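Local coordinates for protein peptidoglycan synthase activator LpoP (Pseudomonas aeruginosa, PDB 6W5Q) that is a lipoprotein that activates a peptidoglycan synthase in cell-wall synthesis, probably through protein contacts made by this C-terminal tetratricopeptide-repeat domain, at residues A[29-34]-A[59-64]; A[40-45]-A[49-54]; A[53-58]-A[69-74]; A[77-80]-A[84-87]. All blocks are in the same frame, centred on the assembly; numbering follows the deposited sequence.

Interaction 1 (A[29-34]-A[59-64]); sequences GDLNSA and RLAQGD
L31 and Q62 face each other, and each covers part of the other. The amide chain of Q62 runs out straight from its helix end and lies against the base of L31: CG of Q62 sits 3.5 Å from CB of L31, and beyond it the amide nitrogen NE2 reaches over the L31 backbone, stopping 3.7 Å from N of N32. That last approach is packing and makes no hydrogen bond. With its CG anti to the carbonyl carbon (chi1 -67°) and the chain extended beyond, Q62 lays CG, CD and NE2 along the first turn of helix 31-44. L31 returns the contact with its branch, setting CD1 3.7 Å from the methyl CB of A61, next to Q62. It also packs on Q26 of helix 13-28 and on V58, so three helices meet at this leucine.

Both backbones turn sharply here. G29 and G63 close the helices before them with Schellman motifs. D30 then caps helix 31-44: its OD1 accepts from N of S33 at 3.0 Å, and its OD2 takes the hydroxyl OG of S33 at 2.7 Å. The two bonds, one to each oxygen, restrain the rotation of the carboxylate, though both donors come from above its plane. A capped helix start packed against a Schellman-closed helix end, close to the surface, suits the stacked antiparallel helices of a tetratricopeptide-repeat fold.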
loop_
_atom_site.group_PDB
_atom_site.type_symbol
_atom_site.label_atom_id
_atom_site.label_comp_id
_atom_site.label_asym_id
_atom_site.label_seq_id
_atom_site.Cartn_x
_atom_site.Cartn_y
_atom_site.Cartn_z
ATOM N N GLY A 29 -8.126 -14.741 3.209
ATOM C CA GLY A 29 -9.054 -14.440 2.135
ATOM C C GLY A 29 -10.086 -13.375 2.450
ATOM O O GLY A 29 -10.979 -13.140 1.622
ATOM N N ASP A 30 -9.986 -12.719 3.609
ATOM C CA ASP A 30 -10.944 -11.690 4.023
ATOM C C ASP A 30 -10.299 -10.321 3.816
ATOM O O ASP A 30 -9.863 -9.644 4.749
ATOM C CB ASP A 30 -11.385 -11.905 5.469
ATOM C CG ASP A 30 -12.618 -11.062 5.845
ATOM O OD1 ASP A 30 -12.991 -10.135 5.077
ATOM O OD2 ASP A 30 -13.220 -11.338 6.910
ATOM N N LEU A 31 -10.256 -9.912 2.550
ATOM C CA LEU A 31 -9.689 -8.619 2.201
ATOM C C LEU A 31 -10.529 -7.469 2.746
ATOM O O LEU A 31 -9.999 -6.376 2.996
ATOM C CB LEU A 31 -9.528 -8.535 0.682
ATOM C CG LEU A 31 -8.492 -9.520 0.129
ATOM C CD1 LEU A 31 -8.315 -9.387 -1.374
ATOM C CD2 LEU A 31 -7.179 -9.306 0.822
ATOM N N ASN A 32 -11.827 -7.696 2.953
ATOM C CA ASN A 32 -12.699 -6.660 3.515
ATOM C C ASN A 32 -12.287 -6.303 4.947
ATOM O O ASN A 32 -12.114 -5.122 5.285
ATOM C CB ASN A 32 -14.156 -7.136 3.448
ATOM C CG ASN A 32 -15.140 -6.182 4.125
ATOM O OD1 ASN A 32 -15.335 -5.057 3.683
ATOM N ND2 ASN A 32 -15.794 -6.653 5.181
ATOM N N SER A 33 -12.113 -7.317 5.800
ATOM C CA SER A 33 -11.692 -7.073 7.177
ATOM C C SER A 33 -10.264 -6.547 7.239
ATOM O O SER A 33 -9.968 -5.629 8.016
ATOM C CB SER A 33 -11.820 -8.352 7.997
ATOM O OG SER A 33 -13.146 -8.818 7.957
ATOM N N ALA A 34 -9.365 -7.133 6.445
ATOM C CA ALA A 34 -8.011 -6.611 6.347
ATOM C C ALA A 34 -8.033 -5.116 6.091
ATOM O O ALA A 34 -7.362 -4.339 6.781
ATOM C CB ALA A 34 -7.242 -7.337 5.241
ATOM N N ARG A 59 -6.321 -3.235 -1.242
ATOM C CA ARG A 59 -7.233 -2.663 -2.232
ATOM C C ARG A 59 -6.882 -3.150 -3.621
ATOM O O ARG A 59 -7.770 -3.459 -4.425
ATOM C CB ARG A 59 -7.182 -1.139 -2.214
ATOM C CG ARG A 59 -7.470 -0.511 -0.862
ATOM C CD ARG A 59 -8.725 0.321 -0.900
ATOM N NE ARG A 59 -9.123 0.841 0.413
ATOM C CZ ARG A 59 -10.166 0.422 1.130
ATOM N NH1 ARG A 59 -10.970 -0.544 0.667
ATOM N NH2 ARG A 59 -10.413 0.995 2.300
ATOM N N LEU A 60 -5.588 -3.184 -3.936
ATOM C CA LEU A 60 -5.187 -3.700 -5.233
ATOM C C LEU A 60 -5.623 -5.151 -5.379
ATOM O O LEU A 60 -6.121 -5.561 -6.436
ATOM C CB LEU A 60 -3.677 -3.557 -5.404
ATOM C CG LEU A 60 -3.142 -3.952 -6.779
ATOM C CD1 LEU A 60 -3.847 -3.180 -7.881
ATOM C CD2 LEU A 60 -1.657 -3.705 -6.807
ATOM N N ALA A 61 -5.484 -5.936 -4.309
ATOM C CA ALA A 61 -5.893 -7.327 -4.387
ATOM C C ALA A 61 -7.407 -7.461 -4.529
ATOM O O ALA A 61 -7.879 -8.439 -5.105
ATOM C CB ALA A 61 -5.376 -8.091 -3.169
ATOM N N GLN A 62 -8.186 -6.489 -4.041
ATOM C CA GLN A 62 -9.628 -6.510 -4.275
ATOM C C GLN A 62 -10.005 -6.088 -5.687
ATOM O O GLN A 62 -11.195 -6.109 -6.015
ATOM C CB GLN A 62 -10.372 -5.618 -3.258
ATOM C CG GLN A 62 -10.299 -6.160 -1.821
ATOM C CD GLN A 62 -10.892 -5.214 -0.770
ATOM O OE1 GLN A 62 -10.407 -4.093 -0.564
ATOM N NE2 GLN A 62 -11.950 -5.671 -0.097
ATOM N N GLY A 63 -9.033 -5.706 -6.522
ATOM C CA GLY A 63 -9.332 -5.163 -7.830
ATOM C C GLY A 63 -9.623 -3.678 -7.856
ATOM O O GLY A 63 -9.980 -3.156 -8.913
ATOM N N ASP A 64 -9.463 -2.970 -6.734
ATOM C CA ASP A 64 -9.756 -1.534 -6.673
ATOM C C ASP A 64 -8.484 -0.731 -6.955
ATOM O O ASP A 64 -7.885 -0.095 -6.075
ATOM C CB ASP A 64 -10.369 -1.180 -5.325
ATOM C CG ASP A 64 -11.731 -1.808 -5.143
ATOM O OD1 ASP A 64 -12.482 -1.844 -6.142
ATOM O OD2 ASP A 64 -12.046 -2.275 -4.023
#

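Interaction 2 (A[40-45]-A[49-54]). With SO4 (sulfate ion), chain I.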
loop_
_atom_site.group_PDB
_atom_site.type_symbol
_atom_site.label_atom_id
_atom_site.label_comp_id
_atom_site.label_asym_id
_atom_site.label_seq_id
_atom_site.Cartn_x
_atom_site.Cartn_y
_atom_site.Cartn_z
ATOM N N ARG A 40 -8.316 0.951 10.751
ATOM C CA ARG A 40 -8.201 1.172 12.188
ATOM C C ARG A 40 -6.761 1.515 12.554
ATOM O O ARG A 40 -6.516 2.361 13.422
ATOM C CB ARG A 40 -8.719 -0.067 12.945
ATOM C CG ARG A 40 -8.783 0.070 14.487
ATOM C CD ARG A 40 -9.435 -1.167 15.148
ATOM N NE ARG A 40 -9.969 -0.925 16.496
ATOM C CZ ARG A 40 -9.496 -1.489 17.616
ATOM N NH1 ARG A 40 -8.466 -2.329 17.561
ATOM N NH2 ARG A 40 -10.049 -1.216 18.804
ATOM N N ALA A 41 -5.793 0.894 11.872
ATOM C CA ALA A 41 -4.385 1.229 12.078
ATOM C C ALA A 41 -4.111 2.717 11.838
ATOM O O ALA A 41 -3.280 3.323 12.532
ATOM C CB ALA A 41 -3.518 0.365 11.157
ATOM N N GLN A 42 -4.794 3.320 10.849
ATOM C CA GLN A 42 -4.616 4.745 10.556
ATOM C C GLN A 42 -5.110 5.649 11.676
ATOM O O GLN A 42 -4.635 6.780 11.803
ATOM C CB GLN A 42 -5.346 5.125 9.281
ATOM C CG GLN A 42 -4.828 4.474 8.046
ATOM C CD GLN A 42 -5.204 5.272 6.825
ATOM O OE1 GLN A 42 -4.679 6.355 6.598
ATOM N NE2 GLN A 42 -6.138 4.754 6.046
ATOM N N ARG A 43 -6.090 5.207 12.467
ATOM C CA ARG A 43 -6.522 6.022 13.601
ATOM C C ARG A 43 -5.400 6.196 14.619
ATOM O O ARG A 43 -5.337 7.223 15.310
ATOM C CB ARG A 43 -7.744 5.394 14.257
ATOM C CG ARG A 43 -8.987 5.411 13.382
ATOM C CD ARG A 43 -10.055 4.484 13.960
ATOM N NE ARG A 43 -10.552 4.938 15.256
ATOM C CZ ARG A 43 -11.305 4.193 16.057
ATOM N NH1 ARG A 43 -11.632 2.962 15.677
ATOM N NH2 ARG A 43 -11.738 4.673 17.222
ATOM N N ILE A 44 -4.513 5.208 14.721
ATOM C CA ILE A 44 -3.338 5.288 15.584
ATOM C C ILE A 44 -2.173 5.969 14.875
ATOM O O ILE A 44 -1.446 6.765 15.473
ATOM C CB ILE A 44 -2.951 3.870 16.052
ATOM C CG1 ILE A 44 -4.086 3.236 16.856
ATOM C CG2 ILE A 44 -1.658 3.892 16.839
ATOM C CD1 ILE A 44 -4.506 1.892 16.310
ATOM N N ALA A 45 -1.964 5.671 13.603
ATOM C CA ALA A 45 -0.773 6.118 12.884
ATOM C C ALA A 45 -1.201 6.634 11.526
ATOM O O ALA A 45 -1.041 5.953 10.504
ATOM C CB ALA A 45 0.238 4.980 12.769
ATOM N N PRO A 49 3.749 5.226 6.465
ATOM C CA PRO A 49 3.718 4.697 5.088
ATOM C C PRO A 49 3.595 3.183 5.033
ATOM O O PRO A 49 3.010 2.652 4.078
ATOM C CB PRO A 49 5.037 5.189 4.486
ATOM C CG PRO A 49 5.877 5.650 5.655
ATOM C CD PRO A 49 4.945 6.024 6.755
ATOM N N GLN A 50 4.106 2.465 6.033
ATOM C CA GLN A 50 3.977 1.013 6.005
ATOM C C GLN A 50 2.521 0.586 6.149
ATOM O O GLN A 50 2.102 -0.411 5.546
ATOM C CB GLN A 50 4.854 0.380 7.089
ATOM C CG GLN A 50 6.337 0.280 6.692
ATOM C CD GLN A 50 6.752 -1.134 6.317
ATOM O OE1 GLN A 50 5.962 -1.886 5.745
ATOM N NE2 GLN A 50 7.996 -1.506 6.643
ATOM N N VAL A 51 1.725 1.340 6.899
ATOM C CA VAL A 51 0.297 1.057 6.945
ATOM C C VAL A 51 -0.317 1.268 5.573
ATOM O O VAL A 51 -1.076 0.425 5.075
ATOM C CB VAL A 51 -0.394 1.927 8.008
ATOM C CG1 VAL A 51 -1.907 1.762 7.911
ATOM C CG2 VAL A 51 0.078 1.542 9.377
ATOM N N LEU A 52 0.012 2.398 4.940
ATOM C CA LEU A 52 -0.540 2.722 3.623
ATOM C C LEU A 52 -0.100 1.708 2.575
ATOM O O LEU A 52 -0.887 1.319 1.700
ATOM C CB LEU A 52 -0.123 4.147 3.236
ATOM C CG LEU A 52 -0.754 5.143 4.218
ATOM C CD1 LEU A 52 -0.291 6.549 4.028
ATOM C CD2 LEU A 52 -2.269 5.091 4.132
ATOM N N TYR A 53 1.147 1.243 2.674
ATOM C CA TYR A 53 1.645 0.216 1.766
ATOM C C TYR A 53 0.775 -1.036 1.801
ATOM O O TYR A 53 0.387 -1.572 0.755
ATOM C CB TYR A 53 3.086 -0.127 2.127
ATOM C CG TYR A 53 3.645 -1.247 1.287
ATOM C CD1 TYR A 53 4.108 -1.002 -0.003
ATOM C CD2 TYR A 53 3.719 -2.545 1.783
ATOM C CE1 TYR A 53 4.634 -2.023 -0.783
ATOM C CE2 TYR A 53 4.241 -3.573 1.015
ATOM C CZ TYR A 53 4.698 -3.304 -0.270
ATOM O OH TYR A 53 5.213 -4.318 -1.045
ATOM N N ARG A 54 0.461 -1.522 3.000
ATOM C CA ARG A 54 -0.371 -2.719 3.117
ATOM C C ARG A 54 -1.802 -2.431 2.703
ATOM O O ARG A 54 -2.481 -3.295 2.130
ATOM C CB ARG A 54 -0.349 -3.242 4.559
ATOM C CG ARG A 54 1.032 -3.308 5.141
ATOM C CD ARG A 54 1.186 -4.416 6.149
ATOM N NE ARG A 54 2.589 -4.532 6.526
ATOM C CZ ARG A 54 3.127 -5.581 7.136
ATOM N NH1 ARG A 54 2.382 -6.637 7.459
ATOM N NH2 ARG A 54 4.421 -5.571 7.419
HETATM S S SO4 I . -12.893 0.909 17.956
HETATM O O1 SO4 I . -13.483 0.087 16.897
HETATM O O2 SO4 I . -13.502 2.228 18.034
HETATM O O3 SO4 I . -13.019 0.243 19.253
HETATM O O4 SO4 I . -11.481 1.104 17.666
#
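A41 and V51 meet where helix 31-44 runs back against helix 49-61. This is an antiparallel pairing of the tetratricopeptide-repeat fold, with segment axes 10.0 Å apart at 168°. The connection between the two helices is short, so they lie side by side from the turn onward.

The apolar part is small. V51 points at the other helix; its CG1, anti to the backbone N (chi1 172°), rests 3.9 Å from CB of A41 and 4.0 Å from CG of Q42. A41 has only a methyl to offer, and V51 supplies most of the apolar surface on its own side.

Q42 brings the one polar group into this interface. Its extended chain crosses L52 at about a right angle, and OE1 comes to 3.7 Å from the methyl CD2 of L52. That oxygen is satisfied by a hydrogen bond from NH2 of R74 on helix 65-78, which ties a third helix to the pair.

The ionic contacts lie on the side of helix 31-44 turned from residues 49-54. There R40 and R43, one turn apart, hold a sulfate ion, probably from the crystallisation liquor. The edge of the R40 guanidinium meets it, while R43 donates from NH2 to O2 at 3.1 Å. Sulfate O4 is gripped from both arginines: by R40 NE at 2.8 Å, R40 NH2 at 3.0 Å and, in a weak bond, R43 NH1 at 2.7 Å.

Interaction 3 (A[53-58]-A[69-74]); sequences YRLAQV and EQVARR
A56 and A72 touch methyl to methyl, CB to CB at 3.8 Å, and there the two backbones come nearest, with CA atoms 5.4 Å apart. V71 sits beside this pair. Its CG1, anti to the backbone N (chi1 176°), points at two consecutive residues of the other helix, 3.9 Å from the backbone N of A56 and 4.0 Å from CB of L55. The side chains of L55 and V71 cross at about a right angle.

With alanine at the closest point on both sides, helices 49-61 and 65-78 run antiparallel at 167° with segment axes only 8.2 Å apart, in keeping with the small-residue packing of tetratricopeptide repeats. L52, one turn before A56 on helix 49-61, extends the contact with V71. Other helices pack around it: I93 of helix 83-99 leans on A72, and L55 also meets E39 and Q42 of helix 31-44. Further out, the charged E69 turns away from helix 49-61 and pairs with R97, while R74 donates to Q42.

The side chains that touch are all apolar, set against backbone atoms, so across these two segments the helices are held by shape and exclusion of water.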
loop_
_atom_site.group_PDB
_atom_site.type_symbol
_atom_site.label_atom_id
_atom_site.label_comp_id
_atom_site.label_asym_id
_atom_site.label_seq_id
_atom_site.Cartn_x
_atom_site.Cartn_y
_atom_site.Cartn_z
ATOM N N TYR A 53 1.147 1.243 2.674
ATOM C CA TYR A 53 1.645 0.216 1.766
ATOM C C TYR A 53 0.775 -1.036 1.801
ATOM O O TYR A 53 0.387 -1.572 0.755
ATOM C CB TYR A 53 3.086 -0.127 2.127
ATOM C CG TYR A 53 3.645 -1.247 1.287
ATOM C CD1 TYR A 53 4.108 -1.002 -0.003
ATOM C CD2 TYR A 53 3.719 -2.545 1.783
ATOM C CE1 TYR A 53 4.634 -2.023 -0.783
ATOM C CE2 TYR A 53 4.241 -3.573 1.015
ATOM C CZ TYR A 53 4.698 -3.304 -0.270
ATOM O OH TYR A 53 5.213 -4.318 -1.045
ATOM N N ARG A 54 0.461 -1.522 3.000
ATOM C CA ARG A 54 -0.371 -2.719 3.117
ATOM C C ARG A 54 -1.802 -2.431 2.703
ATOM O O ARG A 54 -2.481 -3.295 2.130
ATOM C CB ARG A 54 -0.349 -3.242 4.559
ATOM C CG ARG A 54 1.032 -3.308 5.141
ATOM C CD ARG A 54 1.186 -4.416 6.149
ATOM N NE ARG A 54 2.589 -4.532 6.526
ATOM C CZ ARG A 54 3.127 -5.581 7.136
ATOM N NH1 ARG A 54 2.382 -6.637 7.459
ATOM N NH2 ARG A 54 4.421 -5.571 7.419
ATOM N N LEU A 55 -2.298 -1.243 3.043
ATOM C CA LEU A 55 -3.646 -0.867 2.643
ATOM C C LEU A 55 -3.770 -0.827 1.123
ATOM O O LEU A 55 -4.719 -1.372 0.553
ATOM C CB LEU A 55 -4.002 0.481 3.272
ATOM C CG LEU A 55 -5.429 0.973 3.021
ATOM C CD1 LEU A 55 -6.406 -0.172 3.191
ATOM C CD2 LEU A 55 -5.777 2.156 3.941
ATOM N N ALA A 56 -2.788 -0.224 0.443
ATOM C CA ALA A 56 -2.815 -0.200 -1.017
ATOM C C ALA A 56 -2.765 -1.611 -1.578
ATOM O O ALA A 56 -3.404 -1.910 -2.589
ATOM C CB ALA A 56 -1.647 0.637 -1.550
ATOM N N GLN A 57 -2.024 -2.502 -0.919
ATOM C CA GLN A 57 -1.943 -3.874 -1.391
ATOM C C GLN A 57 -3.298 -4.568 -1.338
ATOM O O GLN A 57 -3.721 -5.221 -2.307
ATOM C CB GLN A 57 -0.923 -4.636 -0.566
ATOM C CG GLN A 57 0.465 -4.566 -1.124
ATOM C CD GLN A 57 1.257 -5.779 -0.723
ATOM O OE1 GLN A 57 2.141 -5.700 0.131
ATOM N NE2 GLN A 57 0.936 -6.926 -1.326
ATOM N N VAL A 58 -3.991 -4.447 -0.203
ATOM C CA VAL A 58 -5.288 -5.091 -0.030
ATOM C C VAL A 58 -6.290 -4.559 -1.044
ATOM O O VAL A 58 -7.051 -5.330 -1.643
ATOM C CB VAL A 58 -5.778 -4.894 1.416
ATOM C CG1 VAL A 58 -7.203 -5.411 1.589
ATOM C CG2 VAL A 58 -4.836 -5.606 2.349
ATOM N N GLU A 69 -3.962 3.054 -5.965
ATOM C CA GLU A 69 -2.939 3.950 -6.476
ATOM C C GLU A 69 -2.833 5.193 -5.600
ATOM O O GLU A 69 -1.726 5.626 -5.250
ATOM C CB GLU A 69 -3.273 4.310 -7.927
ATOM C CG GLU A 69 -2.195 5.089 -8.643
ATOM C CD GLU A 69 -2.695 5.698 -9.947
ATOM O OE1 GLU A 69 -3.790 5.316 -10.427
ATOM O OE2 GLU A 69 -1.992 6.567 -10.492
ATOM N N GLN A 70 -3.977 5.756 -5.203
ATOM C CA GLN A 70 -3.960 6.991 -4.416
ATOM C C GLN A 70 -3.462 6.750 -3.000
ATOM O O GLN A 70 -2.749 7.588 -2.434
ATOM C CB GLN A 70 -5.353 7.622 -4.397
ATOM C CG GLN A 70 -5.867 7.907 -5.775
ATOM C CD GLN A 70 -4.964 8.850 -6.557
ATOM O OE1 GLN A 70 -4.862 8.723 -7.774
ATOM N NE2 GLN A 70 -4.368 9.834 -5.885
ATOM N N VAL A 71 -3.820 5.615 -2.411
ATOM C CA VAL A 71 -3.280 5.272 -1.097
ATOM C C VAL A 71 -1.774 5.107 -1.178
ATOM O O VAL A 71 -1.030 5.645 -0.348
ATOM C CB VAL A 71 -3.945 3.998 -0.553
ATOM C CG1 VAL A 71 -3.305 3.592 0.787
ATOM C CG2 VAL A 71 -5.443 4.207 -0.441
ATOM N N ALA A 72 -1.300 4.364 -2.182
ATOM C CA ALA A 72 0.139 4.164 -2.333
ATOM C C ALA A 72 0.855 5.480 -2.627
ATOM O O ALA A 72 1.974 5.716 -2.142
ATOM C CB ALA A 72 0.416 3.146 -3.439
ATOM N N ARG A 73 0.222 6.350 -3.425
ATOM C CA ARG A 73 0.829 7.641 -3.727
ATOM C C ARG A 73 0.866 8.514 -2.491
ATOM O O ARG A 73 1.780 9.328 -2.324
ATOM C CB ARG A 73 0.075 8.338 -4.863
ATOM C CG ARG A 73 0.481 7.868 -6.242
ATOM C CD ARG A 73 0.487 9.033 -7.240
ATOM N NE ARG A 73 1.396 8.826 -8.379
ATOM C CZ ARG A 73 1.021 8.251 -9.515
ATOM N NH1 ARG A 73 -0.226 7.836 -9.649
ATOM N NH2 ARG A 73 1.875 8.082 -10.506
ATOM N N ARG A 74 -0.106 8.339 -1.602
ATOM C CA ARG A 74 -0.061 9.051 -0.336
ATOM C C ARG A 74 1.036 8.481 0.564
ATOM O O ARG A 74 1.830 9.234 1.132
ATOM C CB ARG A 74 -1.438 9.008 0.346
ATOM C CG ARG A 74 -1.543 9.957 1.525
ATOM C CD ARG A 74 -2.980 10.347 1.833
ATOM N NE ARG A 74 -3.783 9.217 2.275
ATOM C CZ ARG A 74 -3.865 8.812 3.539
ATOM N NH1 ARG A 74 -3.177 9.434 4.499
ATOM N NH2 ARG A 74 -4.629 7.775 3.843
#

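Interaction 4 (A[77-80]-A[84-87]); sequences SYAN and ALQA
A79 and Q86 bury most of the surface here, and they meet in two ways. The methyl CB of A79 lies 3.7 Å from CG of Q86, ordinary packing of an alanine on the aliphatic part of a glutamine. Nearby, the carbonyl O of A79 comes within 2.9 Å of OE1 of Q86. Both are acceptors, so this is a close approach of like poles and not a bond. What the glutamine oxygen gains is a hydrogen bond from the backbone N of R82, in the turn just before helix 83-99; that bond probably keeps the amide rotated this way despite the neighbouring carbonyl. Q86 reaches there with CG anti to its carbonyl carbon (chi1 -52°) and the chain extended beyond CG.

The site is the tight turn that follows helix 65-78 and leads into helix 83-99, within the tetratricopeptide-repeat region, where successive helices are joined by only a few residues. A79 is buried in that turn and points at the helix it is about to join.

L85 is the third contributor, more loosely placed: its CG stands 4.5 Å from CB of A79. The same leucine also packs on P49 and Q50, bringing the start of helix 49-61 up to this turn. Y78, one residue before A79, lies against P49 and L52, and its OH is hydrogen-bonded to NH1 of R74.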
loop_
_atom_site.group_PDB
_atom_site.type_symbol
_atom_site.label_atom_id
_atom_site.label_comp_id
_atom_site.label_asym_id
_atom_site.label_seq_id
_atom_site.Cartn_x
_atom_site.Cartn_y
_atom_site.Cartn_z
ATOM N N SER A 77 4.432 9.947 -0.165
ATOM C CA SER A 77 4.767 11.260 0.375
ATOM C C SER A 77 5.251 11.201 1.828
ATOM O O SER A 77 5.881 12.156 2.298
ATOM C CB SER A 77 3.563 12.194 0.251
ATOM O OG SER A 77 2.406 11.638 0.835
ATOM N N TYR A 78 4.973 10.119 2.553
ATOM C CA TYR A 78 5.432 9.960 3.927
ATOM C C TYR A 78 6.660 9.068 4.012
ATOM O O TYR A 78 7.200 8.865 5.101
ATOM C CB TYR A 78 4.327 9.360 4.813
ATOM C CG TYR A 78 2.940 9.977 4.718
ATOM C CD1 TYR A 78 2.755 11.307 4.368
ATOM C CD2 TYR A 78 1.815 9.219 5.014
ATOM C CE1 TYR A 78 1.477 11.856 4.297
ATOM C CE2 TYR A 78 0.546 9.751 4.952
ATOM C CZ TYR A 78 0.379 11.069 4.587
ATOM O OH TYR A 78 -0.891 11.594 4.521
ATOM N N ALA A 79 7.087 8.510 2.893
ATOM C CA ALA A 79 8.141 7.516 2.837
ATOM C C ALA A 79 9.509 8.131 2.593
ATOM O O ALA A 79 10.444 7.400 2.269
ATOM C CB ALA A 79 7.825 6.492 1.738
ATOM N N ASN A 80 9.645 9.449 2.747
ATOM C CA ASN A 80 10.889 10.126 2.397
ATOM C C ASN A 80 12.058 9.585 3.205
ATOM O O ASN A 80 11.965 9.414 4.423
ATOM C CB ASN A 80 10.750 11.629 2.608
ATOM C CG ASN A 80 10.437 12.361 1.321
ATOM O OD1 ASN A 80 9.973 11.759 0.346
ATOM N ND2 ASN A 80 10.698 13.670 1.301
ATOM N N ALA A 84 13.816 1.411 0.309
ATOM C CA ALA A 84 13.192 0.111 0.085
ATOM C C ALA A 84 11.679 0.238 0.042
ATOM O O ALA A 84 11.018 -0.398 -0.785
ATOM C CB ALA A 84 13.616 -0.869 1.178
ATOM N N LEU A 85 11.119 1.078 0.910
ATOM C CA LEU A 85 9.671 1.233 0.984
ATOM C C LEU A 85 9.142 2.029 -0.200
ATOM O O LEU A 85 8.070 1.725 -0.735
ATOM C CB LEU A 85 9.300 1.908 2.303
ATOM C CG LEU A 85 7.816 2.086 2.630
ATOM C CD1 LEU A 85 7.030 0.827 2.342
ATOM C CD2 LEU A 85 7.646 2.486 4.090
ATOM N N GLN A 86 9.879 3.058 -0.622
ATOM C CA GLN A 86 9.471 3.828 -1.788
ATOM C C GLN A 86 9.490 2.967 -3.039
ATOM O O GLN A 86 8.582 3.060 -3.872
ATOM C CB GLN A 86 10.387 5.029 -1.960
ATOM C CG GLN A 86 10.517 5.866 -0.714
ATOM C CD GLN A 86 11.575 6.932 -0.853
ATOM O OE1 GLN A 86 12.350 7.187 0.072
ATOM N NE2 GLN A 86 11.606 7.572 -2.007
ATOM N N ALA A 87 10.532 2.141 -3.192
ATOM C CA ALA A 87 10.573 1.164 -4.279
ATOM C C ALA A 87 9.337 0.272 -4.250
ATOM O O ALA A 87 8.680 0.061 -5.277
ATOM C CB ALA A 87 11.851 0.318 -4.186
#

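The four contacts follow the chain through consecutive helices, from helix 31-44 to helix 83-99. Interactions 1 and 2 join the same two helices, 31-44 and 49-61, at their far and near ends from the connecting turn, with centres about 15 Å apart; interaction 2 is nested within the loop that interaction 1 closes. Interaction 3 carries helix 49-61 on to helix 65-78 close to the centre of the chain, sharing Y53 and R54 with interaction 2 and touching interaction 1 through V58. Interaction 4 comes last, at the turn to helix 83-99, with its centre about 22 Å from that of interaction 1. Together they join four successive helices in the antiparallel stack of a tetratricopeptide-repeat domain.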